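Long-range contact in dihydrocoumarin hydrolase, AncDHCH1 (Pseudomonas sp., PDB 6C2C), which probably hydrolyses dihydrocoumarin at a two-zinc centre, as a metallo-beta-lactamase superfamily enzyme related to methyl-parathion hydrolase: residues A31-T36 against L274-I279. Sequence-based numbering, arbitrary orientation.
Sequences ALSDGT and LSFPGI
Ala31 and Pro277 bring the two backbones closest, their CA atoms 5.7 Å apart, and at Ser33 and Phe276 the CA separation has widened to 6.7 Å. No hydrogen bond crosses between the segments, so the join rests on van der Waals packing, partly of a ring against strand backbone. It links the two sheets of the metallo-beta-lactamase sandwich: 31-36 belongs to strand 27-39 of one sheet, whereas 274-279 is the turn running from the zinc ligand His273 into strand 279-285 of the other.

The ring of Phe276 carries most of the contact. With CG anti to the backbone N (chi1 -178°), it extends toward the strand and is clasped on both faces. On one face Ser33 CB makes a CH-pi contact, 3.9 Å from the ring centroid and 20° off the normal, displaced toward the rim. On the opposite face Pro277 CB lies 4.0 Å above the plane, over the ring centre, a placement that accompanies the cis peptide bond between Phe276 and Pro277. The ring's far end meets strand backbone: CE1 comes to 3.4 Å from Ser33 N, and Ala31 O lies edge-on, 3.6 Å from CZ.

Ala31 CB fills the next position, 3.7 Å from Pro277 CB and also against Ile279 CD1, making a small apolar cluster that Tyr20 and Tyr72 extend. Tyr72 OH also hydrogen-bonds to Pro277 O, and Ser68 OG to Phe276 N, tying the turn to strand 65-75. Although its CB faces the ring, Ser33 directs OG along its own chain: in an ST turn it accepts from Gly35 N at 3.0 Å, with an N-H...O angle of 157°.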
loop_
_atom_site.group_PDB
_atom_site.type_symbol
_atom_site.label_atom_id
_atom_site.label_comp_id
_atom_site.label_asym_id
_atom_site.label_seq_id
_atom_site.Cartn_x
_atom_site.Cartn_y
_atom_site.Cartn_z
ATOM N N ALA A 31 -3.224 4.397 9.597
ATOM C CA ALA A 31 -2.352 4.407 8.422
ATOM C C ALA A 31 -0.907 4.407 8.889
ATOM O O ALA A 31 -0.540 5.165 9.800
ATOM C CB ALA A 31 -2.624 5.663 7.570
ATOM N N LEU A 32 -0.089 3.546 8.299
ATOM C CA LEU A 32 1.310 3.445 8.631
ATOM C C LEU A 32 2.144 3.772 7.407
ATOM O O LEU A 32 1.942 3.200 6.333
ATOM C CB LEU A 32 1.626 2.037 9.145
ATOM C CG LEU A 32 0.921 1.608 10.447
ATOM C CD1 LEU A 32 1.165 0.125 10.684
ATOM C CD2 LEU A 32 1.497 2.387 11.627
ATOM N N SER A 33 3.111 4.653 7.568
ATOM C CA SER A 33 4.002 4.958 6.461
ATOM C C SER A 33 5.225 4.043 6.481
ATOM O O SER A 33 5.859 3.857 7.538
ATOM C CB SER A 33 4.457 6.407 6.591
ATOM O OG SER A 33 5.438 6.717 5.604
ATOM N N ASP A 34 5.575 3.488 5.323
ATOM C CA ASP A 34 6.830 2.802 5.235
ATOM C C ASP A 34 7.971 3.712 4.796
ATOM O O ASP A 34 9.104 3.215 4.656
ATOM C CB ASP A 34 6.730 1.619 4.248
ATOM C CG ASP A 34 7.895 0.645 4.394
ATOM O OD1 ASP A 34 8.176 0.217 5.549
ATOM O OD2 ASP A 34 8.487 0.278 3.361
ATOM N N GLY A 35 7.684 4.981 4.587
ATOM C CA GLY A 35 8.625 5.891 3.948
ATOM C C GLY A 35 8.087 6.310 2.593
ATOM O O GLY A 35 6.950 5.999 2.205
ATOM N N THR A 36 8.964 6.975 1.832
ATOM C CA THR A 36 8.708 7.315 0.444
ATOM C C THR A 36 9.879 6.849 -0.398
ATOM O O THR A 36 10.979 6.622 0.127
ATOM C CB THR A 36 8.606 8.825 0.272
ATOM O OG1 THR A 36 9.856 9.450 0.658
ATOM C CG2 THR A 36 7.458 9.395 1.066
ATOM N N LEU A 274 -0.924 6.550 -2.674
ATOM C CA LEU A 274 -1.409 7.931 -2.570
ATOM C C LEU A 274 -0.645 8.595 -1.411
ATOM O O LEU A 274 -0.277 7.936 -0.429
ATOM C CB LEU A 274 -2.912 7.956 -2.264
ATOM C CG LEU A 274 -3.760 7.443 -3.423
ATOM C CD1 LEU A 274 -5.215 7.552 -3.089
ATOM C CD2 LEU A 274 -3.425 8.281 -4.703
ATOM N N SER A 275 -0.372 9.889 -1.568
ATOM C CA SER A 275 0.413 10.624 -0.579
ATOM C C SER A 275 -0.087 10.349 0.843
ATOM O O SER A 275 -1.278 10.506 1.127
ATOM C CB SER A 275 0.286 12.119 -0.937
ATOM O OG SER A 275 0.958 12.989 -0.029
ATOM N N PHE A 276 0.828 9.941 1.711
ATOM C CA PHE A 276 0.477 9.505 3.053
ATOM C C PHE A 276 -0.418 10.536 3.744
ATOM O O PHE A 276 -0.097 11.738 3.728
ATOM C CB PHE A 276 1.757 9.282 3.876
ATOM C CG PHE A 276 1.464 8.780 5.264
ATOM C CD1 PHE A 276 1.120 7.439 5.484
ATOM C CD2 PHE A 276 1.437 9.688 6.365
ATOM C CE1 PHE A 276 0.775 6.975 6.750
ATOM C CE2 PHE A 276 1.136 9.197 7.661
ATOM C CZ PHE A 276 0.770 7.850 7.834
ATOM N N PRO A 277 -1.529 10.129 4.380
ATOM C CA PRO A 277 -1.904 8.761 4.730
ATOM C C PRO A 277 -2.723 8.050 3.641
ATOM O O PRO A 277 -3.105 6.862 3.853
ATOM C CB PRO A 277 -2.753 8.970 6.025
ATOM C CG PRO A 277 -3.482 10.290 5.715
ATOM C CD PRO A 277 -2.360 11.140 5.114
ATOM N N GLY A 278 -2.959 8.705 2.513
ATOM C CA GLY A 278 -3.565 7.987 1.406
ATOM C C GLY A 278 -5.016 7.627 1.585
ATOM O O GLY A 278 -5.499 6.730 0.891
ATOM N N ILE A 279 -5.760 8.386 2.403
ATOM C CA ILE A 279 -7.140 8.045 2.767
ATOM C C ILE A 279 -8.032 9.212 2.316
ATOM O O ILE A 279 -7.744 10.369 2.663
ATOM C CB ILE A 279 -7.308 7.782 4.291
ATOM C CG1 ILE A 279 -6.535 6.554 4.760
ATOM C CG2 ILE A 279 -8.764 7.539 4.606
ATOM C CD1 ILE A 279 -6.484 6.375 6.277
#